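Local coordinates for Hsp70/Hsp90 co-chaperone CNS1 (Saccharomyces cerevisiae, PDB 6HFM), which acts as a co-chaperone of Hsp90 and Hsp70 in yeast, stimulating the ATPase of the Hsp70 SSA1 but not that of Hsp90, at residues F104-A109 with Q159-R164; R16-I21 with V132-N137; I53-Q58 with I141-K146. One frame throughout, in Å; residues are numbered along the deposited sequence.

Contact 1: F104-A109 with Q159-R164; sequences FMETKA and QKALER
A161 and R164, three residues apart near the C-terminus of the wheel-domain construct, meet the carboxylate of E106 at the end of strand 101-106, the one by its CB and a water, the other by a salt bridge, so that the last helix docks beside the mixed sheet. Along 159-164, A161 comes first: its CB packs against E106 OE2 at 3.6 Å, and its backbone O receives a hydrogen bond from a water, 2.8 Å away, that also donates to E106 OE2. L162 follows, turning its tip toward the loop after the strand, where its methyl CD2 lies 3.9 Å from A109 O. R164 closes the walk. Its chain bends at chi3 and turns back over A161, with A161 CA against one guanidinium face, toward its rim, while the group presents its edge, NH2 leading, to E106 OE1, which lies in its plane. The carboxylate and guanidinium planes stand 85° apart. E106 gets there by stretching out fully, with CG opposite the backbone N (chi1 -174°). Its two oxygens have further partners, K140 on OE1 and R165 on OE2, so three basic side chains surround one acid and probably favour its ionised form. The bond from R164 NH2 to E106 OE1 measures 2.9 Å but is weak, its N-H...O angle being 129°.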
loop_
_atom_site.group_PDB
_atom_site.type_symbol
_atom_site.label_atom_id
_atom_site.label_comp_id
_atom_site.label_asym_id
_atom_site.label_seq_id
_atom_site.Cartn_x
_atom_site.Cartn_y
_atom_site.Cartn_z
ATOM N N PHE A 104 7.832 -1.451 2.998
ATOM C CA PHE A 104 7.391 -2.838 3.099
ATOM C C PHE A 104 5.905 -2.964 2.780
ATOM O O PHE A 104 5.126 -2.036 3.003
ATOM C CB PHE A 104 7.696 -3.413 4.486
ATOM C CG PHE A 104 9.157 -3.418 4.821
ATOM C CD1 PHE A 104 9.968 -4.471 4.429
ATOM C CD2 PHE A 104 9.730 -2.350 5.500
ATOM C CE1 PHE A 104 11.322 -4.471 4.714
ATOM C CE2 PHE A 104 11.085 -2.344 5.794
ATOM C CZ PHE A 104 11.883 -3.408 5.398
ATOM N N MET A 105 5.537 -4.111 2.215
ATOM C CA MET A 105 4.147 -4.452 1.949
ATOM C C MET A 105 3.884 -5.881 2.394
ATOM O O MET A 105 4.777 -6.731 2.339
ATOM C CB MET A 105 3.831 -4.293 0.460
ATOM C CG MET A 105 3.976 -2.851 -0.019
ATOM S SD MET A 105 3.695 -2.572 -1.781
ATOM C CE MET A 105 1.913 -2.649 -1.835
ATOM N N GLU A 106 2.656 -6.128 2.842
ATOM C CA GLU A 106 2.240 -7.451 3.288
ATOM C C GLU A 106 1.951 -8.343 2.077
ATOM O O GLU A 106 1.397 -7.876 1.075
ATOM C CB GLU A 106 1.007 -7.331 4.184
ATOM C CG GLU A 106 0.558 -8.627 4.842
ATOM C CD GLU A 106 -0.625 -8.449 5.785
ATOM O OE1 GLU A 106 -0.845 -7.326 6.302
ATOM O OE2 GLU A 106 -1.330 -9.452 6.031
ATOM N N THR A 107 2.320 -9.620 2.170
ATOM C CA THR A 107 2.052 -10.590 1.101
ATOM C C THR A 107 0.805 -11.414 1.420
ATOM O O THR A 107 0.274 -11.350 2.531
ATOM C CB THR A 107 3.249 -11.542 0.886
ATOM O OG1 THR A 107 3.473 -12.318 2.070
ATOM C CG2 THR A 107 4.508 -10.768 0.545
ATOM N N LYS A 108 0.340 -12.205 0.459
ATOM C CA LYS A 108 -0.832 -13.055 0.686
ATOM C C LYS A 108 -0.596 -14.041 1.840
ATOM O O LYS A 108 -1.521 -14.352 2.582
ATOM C CB LYS A 108 -1.240 -13.811 -0.588
ATOM C CG LYS A 108 -2.633 -14.425 -0.483
ATOM C CD LYS A 108 -3.070 -15.131 -1.753
ATOM C CE LYS A 108 -4.391 -15.851 -1.536
ATOM N NZ LYS A 108 -4.826 -16.590 -2.752
ATOM N N ALA A 109 0.647 -14.502 1.999
ATOM C CA ALA A 109 1.010 -15.399 3.103
ATOM C C ALA A 109 0.969 -14.744 4.492
ATOM O O ALA A 109 0.996 -15.446 5.499
ATOM C CB ALA A 109 2.391 -15.992 2.855
ATOM N N GLN A 159 0.553 -14.286 12.453
ATOM C CA GLN A 159 -0.755 -14.726 12.962
ATOM C C GLN A 159 -1.708 -13.544 13.196
ATOM O O GLN A 159 -2.873 -13.601 12.801
ATOM C CB GLN A 159 -0.586 -15.547 14.253
ATOM C CG GLN A 159 -1.869 -16.206 14.747
ATOM C CD GLN A 159 -1.650 -17.104 15.953
ATOM O OE1 GLN A 159 -2.048 -18.267 15.949
ATOM N NE2 GLN A 159 -1.016 -16.568 16.990
ATOM N N LYS A 160 -1.195 -12.481 13.815
ATOM C CA LYS A 160 -1.951 -11.243 14.058
ATOM C C LYS A 160 -2.393 -10.597 12.737
ATOM O O LYS A 160 -3.510 -10.094 12.625
ATOM C CB LYS A 160 -1.104 -10.248 14.858
ATOM C CG LYS A 160 -1.882 -9.169 15.589
ATOM C CD LYS A 160 -0.936 -8.136 16.188
ATOM C CE LYS A 160 -1.654 -7.144 17.091
ATOM N NZ LYS A 160 -1.900 -7.685 18.458
ATOM N N ALA A 161 -1.509 -10.614 11.742
ATOM C CA ALA A 161 -1.842 -10.092 10.417
ATOM C C ALA A 161 -2.978 -10.877 9.765
ATOM O O ALA A 161 -3.938 -10.286 9.264
ATOM C CB ALA A 161 -0.614 -10.079 9.515
ATOM N N LEU A 162 -2.896 -12.205 9.819
ATOM C CA LEU A 162 -3.933 -13.055 9.230
ATOM C C LEU A 162 -5.277 -12.916 9.967
ATOM O O LEU A 162 -6.339 -13.019 9.343
ATOM C CB LEU A 162 -3.473 -14.513 9.180
ATOM C CG LEU A 162 -2.255 -14.790 8.283
ATOM C CD1 LEU A 162 -1.766 -16.215 8.495
ATOM C CD2 LEU A 162 -2.542 -14.537 6.808
ATOM N N GLU A 163 -5.219 -12.635 11.268
ATOM C CA GLU A 163 -6.424 -12.420 12.085
ATOM C C GLU A 163 -7.170 -11.109 11.778
ATOM O O GLU A 163 -8.340 -10.974 12.137
ATOM C CB GLU A 163 -6.081 -12.515 13.579
ATOM C CG GLU A 163 -5.881 -13.952 14.041
ATOM C CD GLU A 163 -5.263 -14.083 15.425
ATOM O OE1 GLU A 163 -4.943 -13.055 16.066
ATOM O OE2 GLU A 163 -5.094 -15.237 15.874
ATOM N N ARG A 164 -6.507 -10.158 11.115
ATOM C CA ARG A 164 -7.182 -8.959 10.580
ATOM C C ARG A 164 -8.153 -9.242 9.418
ATOM O O ARG A 164 -9.011 -8.404 9.113
ATOM C CB ARG A 164 -6.158 -7.907 10.116
ATOM C CG ARG A 164 -5.324 -7.289 11.229
ATOM C CD ARG A 164 -4.641 -6.005 10.781
ATOM N NE ARG A 164 -3.581 -6.227 9.794
ATOM C CZ ARG A 164 -2.303 -6.510 10.068
ATOM N NH1 ARG A 164 -1.860 -6.635 11.323
ATOM N NH2 ARG A 164 -1.449 -6.686 9.059
HETATM O O HOH W 1 -3.813 -9.057 6.776
#

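Contact 2: R16-I21 with V132-N137; sequences RNITNI and VPLFDN
The side-chain amides of N20 and N137 lie almost in parallel planes, 12° apart, although the two side chains cross at about a right angle; N137 OD1 sits 3.4 Å from N20 CG. The other flat group, the ring of F135, meets I21 CG2 obliquely and takes a cation-pi contact from K140. Both pairs flank a short two-strand parallel sheet, 20-21 beside 134-135, that joins the segment after helix 4-15 to the segment 132-137. T19 O accepts from L134 N almost in line with its C=O bond; L134 O then accepts from I21 N, and I21 O from D136 N at 2.9 Å. Apolar contacts run along the pair: I18 CG2 meets L134 CD1 at 3.7 Å, while the ring of P133 lies alongside T19 CG2 and I21 CG1. A water accepts from T19 N and donates to V132 O, carrying the pairing one step back where the chains diverge. T19 OG1 itself is bonded to D131, and N17, in the Schellman motif that ends helix 4-15, belongs to the magnesium site. N20 extends its amide toward the turn after strand 134-135, CG lying opposite the backbone N (chi1 -176°). A leucine in place of this asparagine would probably leave N137 N without its acceptor and the turn less firmly fixed. As it stands, N20 OD1 takes the N-H of N137 at 2.9 Å. That bond is fairly straight, 159° at the hydrogen, with the donor tilted from the carbonyl plane.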
loop_
_atom_site.group_PDB
_atom_site.type_symbol
_atom_site.label_atom_id
_atom_site.label_comp_id
_atom_site.label_asym_id
_atom_site.label_seq_id
_atom_site.Cartn_x
_atom_site.Cartn_y
_atom_site.Cartn_z
ATOM N N ARG A 16 -4.978 -7.543 -14.689
ATOM C CA ARG A 16 -3.816 -7.056 -13.941
ATOM C C ARG A 16 -3.331 -8.007 -12.822
ATOM O O ARG A 16 -2.396 -7.664 -12.093
ATOM C CB ARG A 16 -4.146 -5.684 -13.339
ATOM C CG ARG A 16 -4.265 -4.545 -14.348
ATOM C CD ARG A 16 -4.905 -3.338 -13.693
ATOM N NE ARG A 16 -4.806 -2.099 -14.463
ATOM C CZ ARG A 16 -5.554 -1.778 -15.517
ATOM N NH1 ARG A 16 -6.444 -2.633 -16.023
ATOM N NH2 ARG A 16 -5.373 -0.592 -16.106
ATOM N N ASN A 17 -3.977 -9.170 -12.680
ATOM C CA ASN A 17 -3.627 -10.198 -11.691
ATOM C C ASN A 17 -3.639 -9.675 -10.247
ATOM O O ASN A 17 -2.839 -10.107 -9.421
ATOM C CB ASN A 17 -2.270 -10.828 -12.035
ATOM C CG ASN A 17 -2.040 -12.152 -11.322
ATOM O OD1 ASN A 17 -2.976 -12.917 -11.096
ATOM N ND2 ASN A 17 -0.791 -12.418 -10.954
ATOM N N ILE A 18 -4.573 -8.772 -9.948
ATOM C CA ILE A 18 -4.638 -8.141 -8.619
ATOM C C ILE A 18 -5.349 -9.070 -7.629
ATOM O O ILE A 18 -6.468 -9.537 -7.879
ATOM C CB ILE A 18 -5.342 -6.763 -8.664
ATOM C CG1 ILE A 18 -4.481 -5.767 -9.441
ATOM C CG2 ILE A 18 -5.594 -6.214 -7.254
ATOM C CD1 ILE A 18 -5.205 -4.510 -9.867
ATOM N N THR A 19 -4.681 -9.334 -6.514
ATOM C CA THR A 19 -5.271 -10.043 -5.382
ATOM C C THR A 19 -5.851 -8.996 -4.425
ATOM O O THR A 19 -5.162 -8.042 -4.085
ATOM C CB THR A 19 -4.183 -10.858 -4.648
ATOM O OG1 THR A 19 -3.524 -11.726 -5.578
ATOM C CG2 THR A 19 -4.771 -11.683 -3.513
ATOM N N ASN A 20 -7.108 -9.168 -4.011
ATOM C CA ASN A 20 -7.713 -8.291 -2.992
ATOM C C ASN A 20 -8.085 -9.097 -1.755
ATOM O O ASN A 20 -8.754 -10.128 -1.854
ATOM C CB ASN A 20 -8.954 -7.560 -3.516
ATOM C CG ASN A 20 -9.522 -6.577 -2.501
ATOM O OD1 ASN A 20 -8.778 -5.809 -1.879
ATOM N ND2 ASN A 20 -10.840 -6.600 -2.320
ATOM N N ILE A 21 -7.655 -8.604 -0.593
ATOM C CA ILE A 21 -7.966 -9.226 0.691
ATOM C C ILE A 21 -8.898 -8.293 1.466
ATOM O O ILE A 21 -8.543 -7.148 1.736
ATOM C CB ILE A 21 -6.683 -9.473 1.523
ATOM C CG1 ILE A 21 -5.717 -10.435 0.800
ATOM C CG2 ILE A 21 -7.017 -10.004 2.919
ATOM C CD1 ILE A 21 -6.264 -11.810 0.491
ATOM N N VAL A 132 1.470 -9.842 -3.758
ATOM C CA VAL A 132 1.305 -8.655 -2.908
ATOM C C VAL A 132 -0.103 -8.089 -3.148
ATOM O O VAL A 132 -0.347 -7.502 -4.211
ATOM C CB VAL A 132 2.373 -7.588 -3.236
ATOM C CG1 VAL A 132 2.162 -6.313 -2.426
ATOM C CG2 VAL A 132 3.772 -8.146 -2.983
ATOM N N PRO A 133 -1.032 -8.251 -2.173
ATOM C CA PRO A 133 -2.415 -7.815 -2.411
ATOM C C PRO A 133 -2.750 -6.358 -2.102
ATOM O O PRO A 133 -2.040 -5.680 -1.348
ATOM C CB PRO A 133 -3.244 -8.718 -1.468
ATOM C CG PRO A 133 -2.298 -9.702 -0.891
ATOM C CD PRO A 133 -0.947 -9.081 -0.956
ATOM N N LEU A 134 -3.864 -5.905 -2.677
ATOM C CA LEU A 134 -4.634 -4.809 -2.110
ATOM C C LEU A 134 -5.354 -5.321 -0.859
ATOM O O LEU A 134 -5.683 -6.511 -0.750
ATOM C CB LEU A 134 -5.662 -4.273 -3.112
ATOM C CG LEU A 134 -5.153 -3.609 -4.395
ATOM C CD1 LEU A 134 -6.336 -3.213 -5.266
ATOM C CD2 LEU A 134 -4.290 -2.402 -4.084
ATOM N N PHE A 135 -5.576 -4.406 0.085
ATOM C CA PHE A 135 -6.374 -4.668 1.275
ATOM C C PHE A 135 -7.573 -3.727 1.229
ATOM O O PHE A 135 -7.401 -2.510 1.211
ATOM C CB PHE A 135 -5.526 -4.501 2.543
ATOM C CG PHE A 135 -4.560 -5.635 2.758
ATOM C CD1 PHE A 135 -4.915 -6.733 3.533
ATOM C CD2 PHE A 135 -3.319 -5.639 2.134
ATOM C CE1 PHE A 135 -4.040 -7.800 3.701
ATOM C CE2 PHE A 135 -2.446 -6.703 2.294
ATOM C CZ PHE A 135 -2.808 -7.786 3.078
ATOM N N ASP A 136 -8.781 -4.297 1.150
ATOM C CA ASP A 136 -10.020 -3.517 1.035
ATOM C C ASP A 136 -9.972 -2.563 -0.170
ATOM O O ASP A 136 -10.385 -1.405 -0.085
ATOM C CB ASP A 136 -10.278 -2.773 2.353
ATOM C CG ASP A 136 -10.236 -3.703 3.547
ATOM O OD1 ASP A 136 -11.110 -4.596 3.623
ATOM O OD2 ASP A 136 -9.332 -3.550 4.400
ATOM N N ASN A 137 -9.454 -3.081 -1.286
ATOM C CA ASN A 137 -9.313 -2.338 -2.549
ATOM C C ASN A 137 -8.482 -1.061 -2.422
ATOM O O ASN A 137 -8.731 -0.070 -3.109
ATOM C CB ASN A 137 -10.693 -2.069 -3.197
ATOM C CG ASN A 137 -11.187 -3.228 -4.051
ATOM O OD1 ASN A 137 -10.404 -4.021 -4.589
ATOM N ND2 ASN A 137 -12.499 -3.316 -4.195
HETATM O O HOH W 2 -1.990 -8.368 -6.325
#

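Contact 3: I53-Q58 with I141-K146; sequences IMYPTQ and IYIVPK
I141 O accepts the N-H of M54 at 2.8 Å and 172°, the shorter of two bonds that join strands 47-55 and 139-145 in parallel within the mixed sheet of the wheel domain. The second runs from I143 N to M54 O, nearly straight at 171°. M54 thus uses both its backbone polar groups on one neighbour. Beyond it the strands separate, and a water spans the gap, donating to I143 O and accepting from T57 N.

On the face shared by I53 and I141 the isoleucines lie side by side. I53 CG2 presses on I143 CD1 at 3.4 Å, tighter than ordinary van der Waals contact, while I143 CB meets the ring of Y55 obliquely, 3.8 Å from CE1. Helix 73-82 packs here through V80. On the other face M54 CB lies 3.6 Å from Y142 CD1, the sulfur end bending away at chi2 and chi3. P56 and V144 cross at about a right angle, P56 CG touching V144 CG2. W152 of helix 146-155 covers this side, and the Y142 hydroxyl bonds to K140. The backbone groups of M54 are thus satisfied within the sheet, while mostly apolar side chains pack against helices on both faces.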
loop_
_atom_site.group_PDB
_atom_site.type_symbol
_atom_site.label_atom_id
_atom_site.label_comp_id
_atom_site.label_asym_id
_atom_site.label_seq_id
_atom_site.Cartn_x
_atom_site.Cartn_y
_atom_site.Cartn_z
ATOM N N ILE A 53 -0.683 4.710 4.356
ATOM C CA ILE A 53 0.768 4.736 4.541
ATOM C C ILE A 53 1.025 4.704 6.042
ATOM O O ILE A 53 0.746 5.671 6.741
ATOM C CB ILE A 53 1.425 5.968 3.868
ATOM C CG1 ILE A 53 1.071 6.008 2.368
ATOM C CG2 ILE A 53 2.939 5.941 4.036
ATOM C CD1 ILE A 53 -0.046 6.963 2.032
ATOM N N MET A 54 1.544 3.575 6.521
ATOM C CA MET A 54 1.743 3.331 7.947
ATOM C C MET A 54 3.174 3.680 8.341
ATOM O O MET A 54 4.118 3.336 7.630
ATOM C CB MET A 54 1.490 1.855 8.285
ATOM C CG MET A 54 0.227 1.245 7.688
ATOM S SD MET A 54 -1.280 2.150 8.079
ATOM C CE MET A 54 -1.351 1.951 9.856
ATOM N N TYR A 55 3.324 4.357 9.480
ATOM C CA TYR A 55 4.630 4.622 10.090
ATOM C C TYR A 55 4.621 3.949 11.466
ATOM O O TYR A 55 4.428 4.620 12.486
ATOM C CB TYR A 55 4.876 6.131 10.213
ATOM C CG TYR A 55 4.645 6.915 8.940
ATOM C CD1 TYR A 55 5.616 6.963 7.936
ATOM C CD2 TYR A 55 3.457 7.617 8.737
ATOM C CE1 TYR A 55 5.410 7.686 6.771
ATOM C CE2 TYR A 55 3.247 8.344 7.577
ATOM C CZ TYR A 55 4.222 8.372 6.594
ATOM O OH TYR A 55 4.012 9.085 5.436
ATOM N N PRO A 56 4.810 2.614 11.504
ATOM C CA PRO A 56 4.609 1.872 12.763
ATOM C C PRO A 56 5.539 2.276 13.914
ATOM O O PRO A 56 5.112 2.244 15.076
ATOM C CB PRO A 56 4.819 0.405 12.357
ATOM C CG PRO A 56 5.546 0.449 11.053
ATOM C CD PRO A 56 5.111 1.710 10.379
ATOM N N THR A 57 6.772 2.680 13.603
ATOM C CA THR A 57 7.724 3.113 14.643
ATOM C C THR A 57 7.418 4.516 15.204
ATOM O O THR A 57 7.998 4.907 16.222
ATOM C CB THR A 57 9.199 3.047 14.168
ATOM O OG1 THR A 57 9.441 4.007 13.128
ATOM C CG2 THR A 57 9.552 1.647 13.669
ATOM N N GLN A 58 6.523 5.263 14.548
ATOM C CA GLN A 58 6.075 6.584 15.012
ATOM C C GLN A 58 4.611 6.632 15.491
ATOM O O GLN A 58 4.140 7.702 15.894
ATOM C CB GLN A 58 6.276 7.609 13.891
ATOM C CG GLN A 58 7.731 7.914 13.573
ATOM C CD GLN A 58 8.397 8.783 14.629
ATOM O OE1 GLN A 58 7.802 9.735 15.132
ATOM N NE2 GLN A 58 9.642 8.461 14.964
ATOM N N ILE A 141 1.012 0.298 2.735
ATOM C CA ILE A 141 2.480 0.269 2.764
ATOM C C ILE A 141 2.959 0.673 4.155
ATOM O O ILE A 141 2.262 1.398 4.879
ATOM C CB ILE A 141 3.127 1.140 1.641
ATOM C CG1 ILE A 141 2.981 2.640 1.895
ATOM C CG2 ILE A 141 2.539 0.775 0.283
ATOM C CD1 ILE A 141 3.847 3.494 0.987
ATOM N N TYR A 142 4.142 0.179 4.512
ATOM C CA TYR A 142 4.793 0.494 5.780
ATOM C C TYR A 142 6.105 1.197 5.473
ATOM O O TYR A 142 6.957 0.645 4.780
ATOM C CB TYR A 142 5.053 -0.788 6.593
ATOM C CG TYR A 142 3.793 -1.582 6.889
ATOM C CD1 TYR A 142 3.063 -1.365 8.055
ATOM C CD2 TYR A 142 3.310 -2.525 5.978
ATOM C CE1 TYR A 142 1.893 -2.075 8.322
ATOM C CE2 TYR A 142 2.150 -3.245 6.234
ATOM C CZ TYR A 142 1.440 -3.015 7.399
ATOM O OH TYR A 142 0.287 -3.728 7.635
ATOM N N ILE A 143 6.264 2.419 5.985
ATOM C CA ILE A 143 7.500 3.181 5.806
ATOM C C ILE A 143 8.276 3.112 7.120
ATOM O O ILE A 143 7.794 3.570 8.160
ATOM C CB ILE A 143 7.206 4.627 5.340
ATOM C CG1 ILE A 143 6.665 4.585 3.903
ATOM C CG2 ILE A 143 8.459 5.494 5.417
ATOM C CD1 ILE A 143 6.269 5.925 3.309
ATOM N N VAL A 144 9.457 2.493 7.070
ATOM C CA VAL A 144 10.279 2.238 8.266
ATOM C C VAL A 144 11.740 2.589 7.974
ATOM O O VAL A 144 12.293 2.123 6.989
ATOM C CB VAL A 144 10.195 0.751 8.696
ATOM C CG1 VAL A 144 10.993 0.503 9.974
ATOM C CG2 VAL A 144 8.743 0.340 8.911
ATOM N N PRO A 145 12.385 3.391 8.842
ATOM C CA PRO A 145 13.809 3.654 8.604
ATOM C C PRO A 145 14.634 2.376 8.455
ATOM O O PRO A 145 14.395 1.409 9.183
ATOM C CB PRO A 145 14.234 4.413 9.861
ATOM C CG PRO A 145 12.991 5.093 10.315
ATOM C CD PRO A 145 11.876 4.137 10.004
ATOM N N LYS A 146 15.575 2.371 7.512
ATOM C CA LYS A 146 16.469 1.230 7.302
ATOM C C LYS A 146 17.102 0.750 8.614
ATOM O O LYS A 146 17.168 -0.452 8.874
ATOM C CB LYS A 146 17.560 1.595 6.281
ATOM C CG LYS A 146 18.526 0.467 5.935
ATOM C CD LYS A 146 19.557 0.916 4.906
ATOM C CE LYS A 146 20.847 0.115 5.017
ATOM N NZ LYS A 146 21.939 0.716 4.202
HETATM O O HOH W 3 7.771 3.644 10.993
#

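Overall arrangement
The three contacts interlock along the chain: the first segments come in the order 16-21, 53-58, 104-109, the second in the order 132-137, 141-146, 159-164. Contacts 1 and 3 reach the same mixed sheet, their centres 15 Å apart, because strand 101-106 runs antiparallel beside strand 139-145; F104 O lies 2.9 Å from Y142 N. Contact 2 forms the separate small sheet, about 12 Å centre to centre from contact 1, which it touches where F135 and P133 pack on E106. Its centre is about 20 Å from that of contact 3, across the chain's centre, yet strand 134-135 is followed, after a short turn, by 139-145. Segment 16-21 is thus held by the small sheet of this C-terminal domain and the last helix by the mixed one, through E106.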